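Local coordinates for nucleoporin nup120 (Schizosaccharomyces pombe, PDB 4GQ2), which serves as a structural component of the nuclear pore complex, whose nucleoporins can also dock transiently associated nuclear transport factors, at residues 902-907 with 939-944; 914-919 with 943-948. All blocks are in the same frame, centred on the assembly; numbering follows the deposited sequence.

Contact 1. Residues 902-907 with 939-944; sequences HLSKKL and THETLK
Glu941 reaches from helix 932-949 to two consecutive residues of helix 895-909, Ser904 and Lys905, and these three side chains make up the whole contact. The backbones stay well apart: the nearest CA atoms, those of Lys905 and Glu941, are 7.6 Å from each other, and the two segments together bury 132 Å².

The polar approach is between Ser904 and the carboxylate, with Ser904 OG 3.1 Å from Glu941 OE2. The pair is not counted as a hydrogen bond; the hydroxyl's hydrogen bond goes to the backbone oxygen of Ala916. Its first torsion, with OG anti to the backbone N (chi1 -177°), points the hydroxyl between the carboxylate and that carbonyl, which approach it from different directions.

The van der Waals part comes from a methylene of the lysine: Lys905 CG packs against the carboxylate, 3.6 Å from Glu941 CD and about equally far from both oxygens. The lysine chain then bends at chi3 and chi4 and crosses the glutamate, itself bent at chi2 (-76°), which leaves Lys905 NZ 4.2 Å from Glu941 CG. Lys905 NZ remains 4.3 Å from Glu941 OE1, beyond salt-bridge range, so any attraction is that of opposite charges at a distance and would probably favour the ionised carboxylate. With an alanine in place of Glu941, the aliphatic part of Lys905 would probably lose the surface it packs on, and its ammonium the nearby negative charge.

Within the HEAT-repeat family region, the contact joins two helices that have helix 913-925 between them in sequence. Leu903 and Leu907 touch helices 856-864 and 913-925, Lys905 also touches Ile886 on helix 881-889, and Glu941 also rests on Leu901 of helix 895-909.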
loop_
_atom_site.group_PDB
_atom_site.type_symbol
_atom_site.label_atom_id
_atom_site.label_comp_id
_atom_site.label_asym_id
_atom_site.label_seq_id
_atom_site.Cartn_x
_atom_site.Cartn_y
_atom_site.Cartn_z
ATOM N N HIS A 902 -19.409 -5.205 30.152
ATOM C CA HIS A 902 -18.754 -4.364 29.163
ATOM C C HIS A 902 -19.278 -4.618 27.775
ATOM O O HIS A 902 -19.594 -3.685 27.043
ATOM C CB HIS A 902 -17.255 -4.569 29.189
ATOM C CG HIS A 902 -16.543 -3.889 28.055
ATOM N ND1 HIS A 902 -15.877 -4.571 27.110
ATOM C CD2 HIS A 902 -16.439 -2.545 27.719
ATOM C CE1 HIS A 902 -15.357 -3.708 26.224
ATOM N NE2 HIS A 902 -15.704 -2.469 26.595
ATOM N N LEU A 903 -19.380 -5.889 27.408
ATOM C CA LEU A 903 -19.926 -6.270 26.114
ATOM C C LEU A 903 -21.340 -5.758 25.917
ATOM O O LEU A 903 -21.656 -5.191 24.871
ATOM C CB LEU A 903 -19.879 -7.784 25.933
ATOM C CG LEU A 903 -18.463 -8.332 25.778
ATOM C CD1 LEU A 903 -18.517 -9.731 25.189
ATOM C CD2 LEU A 903 -17.631 -7.409 24.905
ATOM N N SER A 904 -22.176 -5.935 26.936
ATOM C CA SER A 904 -23.548 -5.437 26.903
ATOM C C SER A 904 -23.609 -3.959 26.526
ATOM O O SER A 904 -24.322 -3.583 25.593
ATOM C CB SER A 904 -24.230 -5.662 28.249
ATOM O OG SER A 904 -25.576 -5.241 28.184
ATOM N N LYS A 905 -22.842 -3.133 27.239
ATOM C CA LYS A 905 -22.813 -1.686 27.000
ATOM C C LYS A 905 -22.247 -1.368 25.615
ATOM O O LYS A 905 -22.616 -0.360 25.009
ATOM C CB LYS A 905 -21.986 -0.957 28.076
ATOM C CG LYS A 905 -22.533 -1.050 29.496
ATOM C CD LYS A 905 -21.463 -0.734 30.537
ATOM C CE LYS A 905 -21.582 0.681 31.091
ATOM N NZ LYS A 905 -22.596 0.760 32.182
ATOM N N LYS A 906 -21.352 -2.229 25.125
ATOM C CA LYS A 906 -20.702 -2.006 23.837
ATOM C C LYS A 906 -21.637 -2.342 22.679
ATOM O O LYS A 906 -21.742 -1.581 21.723
ATOM C CB LYS A 906 -19.393 -2.795 23.724
ATOM C CG LYS A 906 -18.455 -2.286 22.639
ATOM C CD LYS A 906 -17.721 -1.043 23.110
ATOM C CE LYS A 906 -17.174 -0.236 21.951
ATOM N NZ LYS A 906 -17.005 1.184 22.361
ATOM N N LEU A 907 -22.320 -3.477 22.767
ATOM C CA LEU A 907 -23.314 -3.820 21.761
ATOM C C LEU A 907 -24.432 -2.779 21.754
ATOM O O LEU A 907 -25.005 -2.487 20.703
ATOM C CB LEU A 907 -23.877 -5.222 21.999
ATOM C CG LEU A 907 -23.150 -6.466 21.460
ATOM C CD1 LEU A 907 -22.780 -6.339 19.986
ATOM C CD2 LEU A 907 -21.922 -6.809 22.288
ATOM N N THR A 939 -28.416 -5.223 36.750
ATOM C CA THR A 939 -29.877 -5.173 36.616
ATOM C C THR A 939 -30.303 -3.839 36.022
ATOM O O THR A 939 -31.294 -3.769 35.286
ATOM C CB THR A 939 -30.623 -5.404 37.946
ATOM O OG1 THR A 939 -30.395 -4.296 38.824
ATOM C CG2 THR A 939 -30.175 -6.702 38.620
ATOM N N HIS A 940 -29.552 -2.786 36.350
ATOM C CA HIS A 940 -29.700 -1.485 35.693
ATOM C C HIS A 940 -29.532 -1.632 34.204
ATOM O O HIS A 940 -30.402 -1.212 33.435
ATOM C CB HIS A 940 -28.687 -0.488 36.242
ATOM C CG HIS A 940 -29.098 0.153 37.550
ATOM N ND1 HIS A 940 -28.551 1.298 37.995
ATOM C CD2 HIS A 940 -30.046 -0.225 38.502
ATOM C CE1 HIS A 940 -29.104 1.629 39.176
ATOM N NE2 HIS A 940 -30.020 0.698 39.481
ATOM N N GLU A 941 -28.427 -2.248 33.783
ATOM C CA GLU A 941 -28.183 -2.485 32.361
ATOM C C GLU A 941 -29.220 -3.393 31.700
ATOM O O GLU A 941 -29.626 -3.134 30.566
ATOM C CB GLU A 941 -26.761 -2.998 32.101
ATOM C CG GLU A 941 -25.796 -1.903 31.660
ATOM C CD GLU A 941 -25.988 -1.473 30.212
ATOM O OE1 GLU A 941 -26.104 -0.253 29.963
ATOM O OE2 GLU A 941 -26.013 -2.346 29.318
ATOM N N THR A 942 -29.657 -4.440 32.400
ATOM C CA THR A 942 -30.718 -5.298 31.867
ATOM C C THR A 942 -31.956 -4.480 31.482
ATOM O O THR A 942 -32.472 -4.620 30.367
ATOM C CB THR A 942 -31.113 -6.425 32.842
ATOM O OG1 THR A 942 -29.960 -7.208 33.159
ATOM C CG2 THR A 942 -32.166 -7.332 32.212
ATOM N N LEU A 943 -32.418 -3.630 32.402
ATOM C CA LEU A 943 -33.578 -2.771 32.155
ATOM C C LEU A 943 -33.351 -1.954 30.895
ATOM O O LEU A 943 -34.107 -2.058 29.925
ATOM C CB LEU A 943 -33.850 -1.834 33.344
ATOM C CG LEU A 943 -34.408 -2.413 34.652
ATOM C CD1 LEU A 943 -34.488 -1.328 35.719
ATOM C CD2 LEU A 943 -35.768 -3.073 34.450
ATOM N N LYS A 944 -32.281 -1.166 30.924
ATOM C CA LYS A 944 -31.861 -0.322 29.813
ATOM C C LYS A 944 -31.814 -1.066 28.469
ATOM O O LYS A 944 -32.156 -0.495 27.429
ATOM C CB LYS A 944 -30.494 0.281 30.147
ATOM C CG LYS A 944 -30.048 1.441 29.277
ATOM C CD LYS A 944 -28.843 2.128 29.908
ATOM C CE LYS A 944 -27.987 2.843 28.876
ATOM N NZ LYS A 944 -28.743 3.902 28.152
#

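Contact 2. Residues 914-919 with 943-948; sequences IDALEF and LKTACA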
loop_
_atom_site.group_PDB
_atom_site.type_symbol
_atom_site.label_atom_id
_atom_site.label_comp_id
_atom_site.label_asym_id
_atom_site.label_seq_id
_atom_site.Cartn_x
_atom_site.Cartn_y
_atom_site.Cartn_z
ATOM N N ILE A 914 -30.490 -6.867 20.892
ATOM C CA ILE A 914 -30.738 -8.268 21.255
ATOM C C ILE A 914 -29.522 -8.894 21.942
ATOM O O ILE A 914 -29.659 -9.594 22.947
ATOM C CB ILE A 914 -31.137 -9.135 20.028
ATOM C CG1 ILE A 914 -32.185 -8.422 19.153
ATOM C CG2 ILE A 914 -31.615 -10.519 20.467
ATOM C CD1 ILE A 914 -33.593 -8.381 19.727
ATOM N N ASP A 915 -28.342 -8.641 21.380
ATOM C CA ASP A 915 -27.089 -9.164 21.916
ATOM C C ASP A 915 -26.694 -8.430 23.198
ATOM O O ASP A 915 -26.182 -9.044 24.144
ATOM C CB ASP A 915 -25.972 -9.041 20.878
ATOM C CG ASP A 915 -26.320 -9.698 19.562
ATOM O OD1 ASP A 915 -26.324 -10.945 19.485
ATOM O OD2 ASP A 915 -26.581 -8.958 18.593
ATOM N N ALA A 916 -26.926 -7.117 23.221
ATOM C CA ALA A 916 -26.709 -6.307 24.425
ATOM C C ALA A 916 -27.537 -6.829 25.599
ATOM O O ALA A 916 -27.097 -6.766 26.746
ATOM C CB ALA A 916 -27.034 -4.846 24.158
ATOM N N LEU A 917 -28.731 -7.344 25.295
ATOM C CA LEU A 917 -29.635 -7.908 26.291
ATOM C C LEU A 917 -29.080 -9.243 26.770
ATOM O O LEU A 917 -28.947 -9.470 27.974
ATOM C CB LEU A 917 -31.033 -8.105 25.683
ATOM C CG LEU A 917 -32.334 -8.112 26.505
ATOM C CD1 LEU A 917 -33.529 -8.208 25.566
ATOM C CD2 LEU A 917 -32.416 -9.221 27.538
ATOM N N GLU A 918 -28.753 -10.117 25.819
ATOM C CA GLU A 918 -28.258 -11.458 26.128
ATOM C C GLU A 918 -26.971 -11.421 26.951
ATOM O O GLU A 918 -26.810 -12.206 27.888
ATOM C CB GLU A 918 -28.096 -12.291 24.853
ATOM C CG GLU A 918 -29.435 -12.642 24.201
ATOM C CD GLU A 918 -29.325 -13.609 23.029
ATOM O OE1 GLU A 918 -28.191 -13.930 22.610
ATOM O OE2 GLU A 918 -30.384 -14.051 22.523
ATOM N N PHE A 919 -26.071 -10.492 26.623
ATOM C CA PHE A 919 -24.819 -10.348 27.371
ATOM C C PHE A 919 -25.058 -9.819 28.779
ATOM O O PHE A 919 -24.311 -10.146 29.704
ATOM C CB PHE A 919 -23.813 -9.450 26.631
ATOM C CG PHE A 919 -23.031 -10.166 25.565
ATOM C CD1 PHE A 919 -22.276 -11.291 25.875
ATOM C CD2 PHE A 919 -23.043 -9.713 24.252
ATOM C CE1 PHE A 919 -21.556 -11.956 24.896
ATOM C CE2 PHE A 919 -22.324 -10.371 23.266
ATOM C CZ PHE A 919 -21.579 -11.494 23.588
ATOM N N LEU A 943 -32.418 -3.630 32.402
ATOM C CA LEU A 943 -33.578 -2.771 32.155
ATOM C C LEU A 943 -33.351 -1.954 30.895
ATOM O O LEU A 943 -34.107 -2.058 29.925
ATOM C CB LEU A 943 -33.850 -1.834 33.344
ATOM C CG LEU A 943 -34.408 -2.413 34.652
ATOM C CD1 LEU A 943 -34.488 -1.328 35.719
ATOM C CD2 LEU A 943 -35.768 -3.073 34.450
ATOM N N LYS A 944 -32.281 -1.166 30.924
ATOM C CA LYS A 944 -31.861 -0.322 29.813
ATOM C C LYS A 944 -31.814 -1.066 28.469
ATOM O O LYS A 944 -32.156 -0.495 27.429
ATOM C CB LYS A 944 -30.494 0.281 30.147
ATOM C CG LYS A 944 -30.048 1.441 29.277
ATOM C CD LYS A 944 -28.843 2.128 29.908
ATOM C CE LYS A 944 -27.987 2.843 28.876
ATOM N NZ LYS A 944 -28.743 3.902 28.152
ATOM N N THR A 945 -31.411 -2.335 28.496
ATOM C CA THR A 945 -31.223 -3.102 27.262
ATOM C C THR A 945 -32.497 -3.800 26.776
ATOM O O THR A 945 -32.825 -3.728 25.586
ATOM C CB THR A 945 -30.051 -4.104 27.369
ATOM O OG1 THR A 945 -30.247 -4.964 28.496
ATOM C CG2 THR A 945 -28.733 -3.358 27.523
ATOM N N ALA A 946 -33.204 -4.461 27.695
ATOM C CA ALA A 946 -34.498 -5.093 27.403
ATOM C C ALA A 946 -35.491 -4.094 26.813
ATOM O O ALA A 946 -36.159 -4.386 25.813
ATOM C CB ALA A 946 -35.077 -5.737 28.656
ATOM N N CYS A 947 -35.564 -2.916 27.435
ATOM C CA CYS A 947 -36.456 -1.838 27.006
ATOM C C CYS A 947 -36.164 -1.376 25.577
ATOM O O CYS A 947 -37.084 -1.076 24.812
ATOM C CB CYS A 947 -36.373 -0.661 27.986
ATOM S SG CYS A 947 -37.203 0.867 27.475
ATOM N N ALA A 948 -34.885 -1.340 25.219
ATOM C CA ALA A 948 -34.469 -0.878 23.899
ATOM C C ALA A 948 -34.737 -1.912 22.805
ATOM O O ALA A 948 -34.895 -1.557 21.636
ATOM C CB ALA A 948 -33.002 -0.484 23.921
#
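Leu917 and Thr945 bring the two backbones closest, their CA atoms lying 5.2 Å apart. The short helical segments 914-919 and 943-948 run roughly antiparallel, at 147° between their N-to-C directions, and their axes approach to 8.4 Å. Such close spacing fits the small residues at the interface: two alanines and a threonine, with one leucine as the only large side chain taking part. The contact thus pairs two consecutive antiparallel helices, 913-925 and 932-949, in the region matched to the Nup120 HEAT-repeat family.

Thr945 faces the other helix and sits against the backbone of Ala916 and Leu917. Its methyl, CG2, lies 3.9 Å from Ala916 O and only slightly farther from the methyl of Ala916, while its OG1 is 3.7 Å from Leu917 CA. The torsion chi1 of 55° places OG1 between its own backbone N and carbonyl carbon, and there it hydrogen-bonds back into its own helix, to the carbonyl oxygens of Glu941 and Thr942. The hydroxyl thus makes no hydrogen bond across the interface.

Leu917 supplies the second patch. With CG anti to the backbone N (chi1 -154°) and the chain extended, the leucine runs alongside the backbone of Ala946: Leu917 CD1 is 3.7 Å from Ala946 CA, and Leu917 CG is 4.2 Å from Ala946 CB. The leucine therefore packs on both the backbone and the methyl of the alanine.

No hydrogen bond or salt bridge links the segments; all the contacts are van der Waals, and 170 Å² is buried. The one polar side chain at the interface is satisfied locally, so the pairing of helices 913-925 and 932-949 at this point relies on close fit rather than on directional bonds.

Contacts 1 and 2 lie with their centres 6 Å apart and form one continuous interface: helix 932-949 packs against helix 895-909 in contact 1 and against helix 913-925, the next helix of the chain, in contact 2. The three meet where Ser904 OG comes within 2.6 Å of Ala916 O, a probable hydrogen bond, and within 3.7 Å of Thr945 CG2. Helices 895-909 and 913-925 also pack directly on each other, with Leu907 CD2 3.7 Å from Phe919 CD2. Together the contacts place the C-terminal helix 932-949 on the preceding pair, within the HEAT-repeat family region, with the contact centres about 48 and 51 Å from the centre of the chain.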